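Local atomic coordinates of pectate lyase 47 (Bacillus sp. TS-47, PDB entry 1VBL), a protein that probably cleaves the pectate chains of plant cell walls by calcium-dependent beta-elimination, as a thermostable, secreted lyase of polysaccharide lyase family 1. Residues Tyr83-Phe88 with Arg115-Lys120; Pro168-Pro173 with Trp185-Asp190. All blocks are in the same frame, centred on the assembly; numbering follows the deposited sequence.

Contact 1 of 2, residues Tyr83-Phe88 with Arg115-Lys120; sequences YKDPHF and RVRSQK
Lys84 and Ser118 bring the two backbones to within 4.9 Å, CA to CA, where the segment Tyr83-Phe88 runs past the helical segment Arg115-Lys120. Asp85 to Phe88 form a type I beta turn, closed by Phe88 N to Asp85 O. Lys84 NZ adds a bond to Phe88 O, and Asp85 N donates to Ser118 OG at 2.8 Å, a hydroxyl also bonded to Ala114 O one helical turn back. Next to this lies a salt bridge that illustrates how one carboxylate can serve two tasks. With CG anti to the backbone N (chi1 -178°), the carboxylate of Asp85 faces Arg117, which grips it side-on: NE meets OD1 at 2.7 Å in a nearly straight bond, and NH2 meets OD2 at 2.9 Å. Both nitrogens come from above the carboxylate plane, the two planes lying 57° apart. On the opposite face OD2 accepts from His87 N at 2.8 Å, an Asx turn within the beta turn. An asparagine at Asp85 would probably leave the Arg117 guanidinium without its countercharge and more free to turn. Arg117 NH2 also lies at the edge of the His87 ring, 3.5 Å from CD2. Deeper in, the Phe88 ring lies alongside Arg115, its CE2 3.7 Å from Arg115 CB, while the guanidinium of Arg115 turns away to pair with Glu112. The contact thus fastens the loop between helices 80-83 and 90-97 to helix 110-126, with Phe88 also meeting the ring of Phe172 edge-to-face.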
loop_
_atom_site.group_PDB
_atom_site.type_symbol
_atom_site.label_atom_id
_atom_site.label_comp_id
_atom_site.label_asym_id
_atom_site.label_seq_id
_atom_site.Cartn_x
_atom_site.Cartn_y
_atom_site.Cartn_z
ATOM N N TYR A 83 -7.065 -8.117 23.036
ATOM C CA TYR A 83 -6.600 -9.171 22.138
ATOM C C TYR A 83 -5.623 -10.175 22.735
ATOM O O TYR A 83 -5.502 -11.292 22.237
ATOM C CB TYR A 83 -5.921 -8.551 20.918
ATOM C CG TYR A 83 -6.775 -7.595 20.124
ATOM C CD1 TYR A 83 -6.476 -6.233 20.087
ATOM C CD2 TYR A 83 -7.845 -8.056 19.360
ATOM C CE1 TYR A 83 -7.217 -5.355 19.301
ATOM C CE2 TYR A 83 -8.593 -7.186 18.571
ATOM C CZ TYR A 83 -8.271 -5.840 18.545
ATOM O OH TYR A 83 -8.990 -4.982 17.753
ATOM N N LYS A 84 -4.927 -9.769 23.792
ATOM C CA LYS A 84 -3.903 -10.600 24.414
ATOM C C LYS A 84 -4.295 -12.005 24.867
ATOM O O LYS A 84 -5.246 -12.194 25.631
ATOM C CB LYS A 84 -3.276 -9.846 25.594
ATOM C CG LYS A 84 -1.971 -10.458 26.090
ATOM C CD LYS A 84 -1.376 -9.680 27.258
ATOM C CE LYS A 84 -2.099 -9.969 28.567
ATOM N NZ LYS A 84 -2.010 -11.413 28.948
ATOM N N ASP A 85 -3.540 -12.987 24.384
ATOM C CA ASP A 85 -3.751 -14.387 24.744
ATOM C C ASP A 85 -3.348 -14.528 26.219
ATOM O O ASP A 85 -2.430 -13.853 26.683
ATOM C CB ASP A 85 -2.857 -15.283 23.877
ATOM C CG ASP A 85 -3.047 -16.762 24.163
ATOM O OD1 ASP A 85 -3.983 -17.369 23.596
ATOM O OD2 ASP A 85 -2.259 -17.315 24.962
ATOM N N PRO A 86 -4.025 -15.409 26.970
ATOM C CA PRO A 86 -3.714 -15.617 28.392
ATOM C C PRO A 86 -2.263 -16.045 28.626
ATOM O O PRO A 86 -1.698 -15.811 29.697
ATOM C CB PRO A 86 -4.690 -16.719 28.807
ATOM C CG PRO A 86 -5.814 -16.582 27.834
ATOM C CD PRO A 86 -5.121 -16.291 26.536
ATOM N N HIS A 87 -1.671 -16.679 27.621
ATOM C CA HIS A 87 -0.303 -17.170 27.723
ATOM C C HIS A 87 0.726 -16.214 27.140
ATOM O O HIS A 87 1.900 -16.566 27.005
ATOM C CB HIS A 87 -0.187 -18.526 27.023
ATOM C CG HIS A 87 -1.104 -19.571 27.580
ATOM N ND1 HIS A 87 -0.969 -20.075 28.854
ATOM C CD2 HIS A 87 -2.178 -20.192 27.039
ATOM C CE1 HIS A 87 -1.920 -20.966 29.076
ATOM N NE2 HIS A 87 -2.668 -21.055 27.991
ATOM N N PHE A 88 0.293 -15.009 26.790
ATOM C CA PHE A 88 1.218 -14.036 26.238
ATOM C C PHE A 88 1.483 -12.870 27.172
ATOM O O PHE A 88 0.579 -12.362 27.832
ATOM C CB PHE A 88 0.710 -13.495 24.900
ATOM C CG PHE A 88 1.606 -12.447 24.298
ATOM C CD1 PHE A 88 1.412 -11.097 24.577
ATOM C CD2 PHE A 88 2.671 -12.817 23.482
ATOM C CE1 PHE A 88 2.267 -10.126 24.050
ATOM C CE2 PHE A 88 3.531 -11.857 22.950
ATOM C CZ PHE A 88 3.330 -10.509 23.236
ATOM N N ARG A 115 1.667 -15.401 21.007
ATOM C CA ARG A 115 1.695 -14.156 20.238
ATOM C C ARG A 115 0.865 -14.348 18.973
ATOM O O ARG A 115 0.108 -13.464 18.572
ATOM C CB ARG A 115 3.128 -13.783 19.843
ATOM C CG ARG A 115 3.219 -12.463 19.069
ATOM C CD ARG A 115 4.559 -12.307 18.355
ATOM N NE ARG A 115 4.733 -13.300 17.294
ATOM C CZ ARG A 115 4.063 -13.302 16.146
ATOM N NH1 ARG A 115 3.164 -12.358 15.890
ATOM N NH2 ARG A 115 4.286 -14.255 15.251
ATOM N N VAL A 116 1.016 -15.512 18.347
ATOM C CA VAL A 116 0.287 -15.826 17.125
ATOM C C VAL A 116 -1.217 -15.781 17.350
ATOM O O VAL A 116 -1.957 -15.257 16.517
ATOM C CB VAL A 116 0.672 -17.224 16.576
ATOM C CG1 VAL A 116 -0.244 -17.606 15.416
ATOM C CG2 VAL A 116 2.121 -17.216 16.106
ATOM N N ARG A 117 -1.679 -16.331 18.472
ATOM C CA ARG A 117 -3.112 -16.314 18.745
ATOM C C ARG A 117 -3.593 -14.890 19.008
ATOM O O ARG A 117 -4.671 -14.506 18.561
ATOM C CB ARG A 117 -3.456 -17.223 19.934
ATOM C CG ARG A 117 -3.307 -18.715 19.638
ATOM C CD ARG A 117 -3.912 -19.567 20.758
ATOM N NE ARG A 117 -3.221 -19.374 22.030
ATOM C CZ ARG A 117 -2.153 -20.062 22.416
ATOM N NH1 ARG A 117 -1.646 -21.005 21.631
ATOM N NH2 ARG A 117 -1.584 -19.801 23.585
ATOM N N SER A 118 -2.792 -14.109 19.724
ATOM C CA SER A 118 -3.155 -12.723 20.015
ATOM C C SER A 118 -3.273 -11.954 18.698
ATOM O O SER A 118 -4.201 -11.163 18.497
ATOM C CB SER A 118 -2.082 -12.068 20.889
ATOM O OG SER A 118 -1.911 -12.772 22.106
ATOM N N GLN A 119 -2.314 -12.192 17.811
ATOM C CA GLN A 119 -2.286 -11.538 16.508
ATOM C C GLN A 119 -3.508 -11.937 15.685
ATOM O O GLN A 119 -4.144 -11.092 15.050
ATOM C CB GLN A 119 -1.012 -11.930 15.758
ATOM C CG GLN A 119 -0.921 -11.352 14.358
ATOM C CD GLN A 119 -0.120 -12.238 13.427
ATOM O OE1 GLN A 119 1.067 -12.484 13.650
ATOM N NE2 GLN A 119 -0.770 -12.732 12.380
ATOM N N LYS A 120 -3.836 -13.226 15.694
ATOM C CA LYS A 120 -4.992 -13.705 14.944
ATOM C C LYS A 120 -6.282 -13.042 15.414
ATOM O O LYS A 120 -7.156 -12.726 14.607
ATOM C CB LYS A 120 -5.133 -15.224 15.067
ATOM C CG LYS A 120 -6.355 -15.761 14.341
ATOM C CD LYS A 120 -6.522 -17.256 14.535
ATOM C CE LYS A 120 -7.819 -17.740 13.898
ATOM N NZ LYS A 120 -7.901 -17.347 12.462
#

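Contact 2 of 2, residues Pro168-Pro173 with Trp185-Asp190; sequences PLDYFP and WNSEYD. With CA (calcium ion), chain B.
A calcium site of the pectate lyase parallel beta-helix borders this contact, since Asp190, which ends the segment Trp185-Asp190, binds the calcium ion through OD1 and OD2, both at 2.6 Å; OD1 also accepts from Gly230 N. Three waters, Asp229 and Asp233 also bind the metal. The example shows how a buried carboxylate can organise two loops at once. Asp170 OD2 accepts from Glu188 N at 2.9 Å through its anti lone pair, while OD1 takes Phe172 N in an Asx turn. With CG anti to the backbone N (chi1 -172°), the Asp170 side chain crosses that of Tyr189 at about a right angle, where CE2 lies 3.5 Å from Asp170 CG and the carboxylate and ring planes are 33° apart. A water at the ring edge completes the link: it accepts from Tyr189 OH at 2.6 Å and donates to Asp170 OD1. A second water joins Pro168 O to Tyr189 O, beside the close fit of Pro168 CG on Tyr189 CB at 3.5 Å. Farther along, Ser187 OG touches Asp170 CB and Pro173 CG, its own hydrogen bond going to Gln226 O. Pro173 O meets the edge of the Trp185 indole, 3.6 Å from CZ3. Pro168-Pro173 links strand 164-166 to strand 174-176, which pairs antiparallel with 184-186, and helix 110-126 packs against Tyr189 through Gln119, Lys123 and Ile126.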
loop_
_atom_site.group_PDB
_atom_site.type_symbol
_atom_site.label_atom_id
_atom_site.label_comp_id
_atom_site.label_asym_id
_atom_site.label_seq_id
_atom_site.Cartn_x
_atom_site.Cartn_y
_atom_site.Cartn_z
ATOM N N PRO A 168 -2.904 0.856 9.986
ATOM C CA PRO A 168 -3.223 0.043 11.158
ATOM C C PRO A 168 -1.971 -0.346 11.936
ATOM O O PRO A 168 -0.900 -0.538 11.362
ATOM C CB PRO A 168 -3.930 -1.166 10.553
ATOM C CG PRO A 168 -3.247 -1.315 9.233
ATOM C CD PRO A 168 -3.179 0.114 8.742
ATOM N N LEU A 169 -2.120 -0.452 13.248
ATOM C CA LEU A 169 -1.022 -0.826 14.125
ATOM C C LEU A 169 -1.183 -2.294 14.509
ATOM O O LEU A 169 -2.259 -2.713 14.940
ATOM C CB LEU A 169 -1.055 0.040 15.385
ATOM C CG LEU A 169 0.167 0.865 15.797
ATOM C CD1 LEU A 169 0.697 1.668 14.629
ATOM C CD2 LEU A 169 -0.232 1.784 16.939
ATOM N N ASP A 170 -0.119 -3.070 14.333
ATOM C CA ASP A 170 -0.120 -4.487 14.689
ATOM C C ASP A 170 0.384 -4.529 16.136
ATOM O O ASP A 170 1.552 -4.240 16.391
ATOM C CB ASP A 170 0.847 -5.259 13.784
ATOM C CG ASP A 170 0.756 -6.766 13.974
ATOM O OD1 ASP A 170 0.458 -7.214 15.103
ATOM O OD2 ASP A 170 0.998 -7.502 12.993
ATOM N N TYR A 171 -0.491 -4.882 17.073
ATOM C CA TYR A 171 -0.113 -4.928 18.489
ATOM C C TYR A 171 0.808 -6.084 18.855
ATOM O O TYR A 171 1.403 -6.097 19.940
ATOM C CB TYR A 171 -1.355 -5.015 19.381
ATOM C CG TYR A 171 -2.264 -3.806 19.355
ATOM C CD1 TYR A 171 -1.750 -2.520 19.188
ATOM C CD2 TYR A 171 -3.632 -3.943 19.568
ATOM C CE1 TYR A 171 -2.582 -1.400 19.241
ATOM C CE2 TYR A 171 -4.470 -2.833 19.625
ATOM C CZ TYR A 171 -3.940 -1.567 19.462
ATOM O OH TYR A 171 -4.764 -0.470 19.534
ATOM N N PHE A 172 0.925 -7.059 17.962
ATOM C CA PHE A 172 1.759 -8.220 18.237
ATOM C C PHE A 172 2.676 -8.557 17.072
ATOM O O PHE A 172 2.568 -9.623 16.470
ATOM C CB PHE A 172 0.861 -9.407 18.579
ATOM C CG PHE A 172 -0.136 -9.100 19.659
ATOM C CD1 PHE A 172 0.255 -9.062 20.994
ATOM C CD2 PHE A 172 -1.447 -8.769 19.332
ATOM C CE1 PHE A 172 -0.645 -8.693 21.993
ATOM C CE2 PHE A 172 -2.355 -8.397 20.324
ATOM C CZ PHE A 172 -1.952 -8.358 21.656
ATOM N N PRO A 173 3.601 -7.642 16.744
ATOM C CA PRO A 173 4.549 -7.837 15.646
ATOM C C PRO A 173 5.389 -9.079 15.891
ATOM O O PRO A 173 5.693 -9.422 17.033
ATOM C CB PRO A 173 5.411 -6.577 15.693
ATOM C CG PRO A 173 4.529 -5.565 16.339
ATOM C CD PRO A 173 3.855 -6.361 17.425
ATOM N N TRP A 185 11.518 -6.550 13.264
ATOM C CA TRP A 185 10.165 -6.807 13.724
ATOM C C TRP A 185 9.355 -6.651 12.444
ATOM O O TRP A 185 9.683 -5.811 11.605
ATOM C CB TRP A 185 9.698 -5.749 14.725
ATOM C CG TRP A 185 10.322 -5.850 16.076
ATOM C CD1 TRP A 185 11.409 -5.165 16.533
ATOM C CD2 TRP A 185 9.895 -6.692 17.150
ATOM N NE1 TRP A 185 11.685 -5.527 17.832
ATOM C CE2 TRP A 185 10.772 -6.466 18.234
ATOM C CE3 TRP A 185 8.855 -7.620 17.301
ATOM C CZ2 TRP A 185 10.640 -7.133 19.457
ATOM C CZ3 TRP A 185 8.723 -8.286 18.519
ATOM C CH2 TRP A 185 9.613 -8.036 19.580
ATOM N N ASN A 186 8.314 -7.455 12.281
ATOM C CA ASN A 186 7.491 -7.348 11.089
ATOM C C ASN A 186 6.024 -7.489 11.443
ATOM O O ASN A 186 5.637 -8.352 12.238
ATOM C CB ASN A 186 7.907 -8.398 10.057
ATOM C CG ASN A 186 9.315 -8.162 9.526
ATOM O OD1 ASN A 186 9.606 -7.108 8.949
ATOM N ND2 ASN A 186 10.197 -9.137 9.726
ATOM N N SER A 187 5.213 -6.617 10.858
ATOM C CA SER A 187 3.783 -6.615 11.107
ATOM C C SER A 187 2.995 -7.128 9.914
ATOM O O SER A 187 3.520 -7.241 8.811
ATOM C CB SER A 187 3.328 -5.213 11.496
ATOM O OG SER A 187 3.840 -4.888 12.775
ATOM N N GLU A 188 1.722 -7.412 10.152
ATOM C CA GLU A 188 0.846 -7.991 9.143
ATOM C C GLU A 188 -0.192 -7.098 8.466
ATOM O O GLU A 188 -0.609 -7.378 7.345
ATOM C CB GLU A 188 0.117 -9.179 9.784
ATOM C CG GLU A 188 -1.074 -9.718 9.009
ATOM C CD GLU A 188 -0.734 -10.933 8.175
ATOM O OE1 GLU A 188 -1.626 -11.421 7.451
ATOM O OE2 GLU A 188 0.421 -11.407 8.249
ATOM N N TYR A 189 -0.596 -6.020 9.125
ATOM C CA TYR A 189 -1.666 -5.190 8.590
ATOM C C TYR A 189 -1.344 -4.023 7.670
ATOM O O TYR A 189 -0.465 -3.207 7.953
ATOM C CB TYR A 189 -2.527 -4.698 9.762
ATOM C CG TYR A 189 -2.786 -5.789 10.786
ATOM C CD1 TYR A 189 -3.343 -7.011 10.401
ATOM C CD2 TYR A 189 -2.412 -5.627 12.122
ATOM C CE1 TYR A 189 -3.514 -8.051 11.318
ATOM C CE2 TYR A 189 -2.578 -6.665 13.051
ATOM C CZ TYR A 189 -3.126 -7.873 12.638
ATOM O OH TYR A 189 -3.268 -8.913 13.533
ATOM N N ASP A 190 -2.087 -3.960 6.565
ATOM C CA ASP A 190 -1.966 -2.888 5.576
ATOM C C ASP A 190 -3.298 -2.148 5.569
ATOM O O ASP A 190 -4.321 -2.716 5.948
ATOM C CB ASP A 190 -1.762 -3.447 4.170
ATOM C CG ASP A 190 -0.777 -4.573 4.130
ATOM O OD1 ASP A 190 0.323 -4.419 4.701
ATOM O OD2 ASP A 190 -1.101 -5.613 3.519
HETATM CA CA CA B . 1.384 -6.518 3.498
HETATM O O HOH W 1 0.217 -0.655 8.690
HETATM O O HOH W 2 -1.999 -8.361 15.718
HETATM O O HOH W 3 0.673 -7.669 5.471
HETATM O O HOH W 4 0.473 -8.081 1.606
HETATM O O HOH W 5 3.504 -7.864 3.366
#

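Overall arrangement
Helix 110-126 connects the two contacts, whose centres lie 13 Å apart on the same side of the chain's centre. It carries one segment of contact 1 and packs against the loops of contact 2. Where they meet, Arg115 NH1 probably donates to Phe172 O at 2.9 Å, Arg115 CD lies 3.4 Å from Pro173 O, and Tyr83 CB packs 3.6 Å from Phe172 CE2. Contact 2 supplies Asp190 directly to the calcium ion, whereas the Arg115 side chain of contact 1 stays about 14 Å from the metal. The principle is one of layers: metal site, the largely buried segments of contact 2, helix, then an outer turn held by a salt bridge.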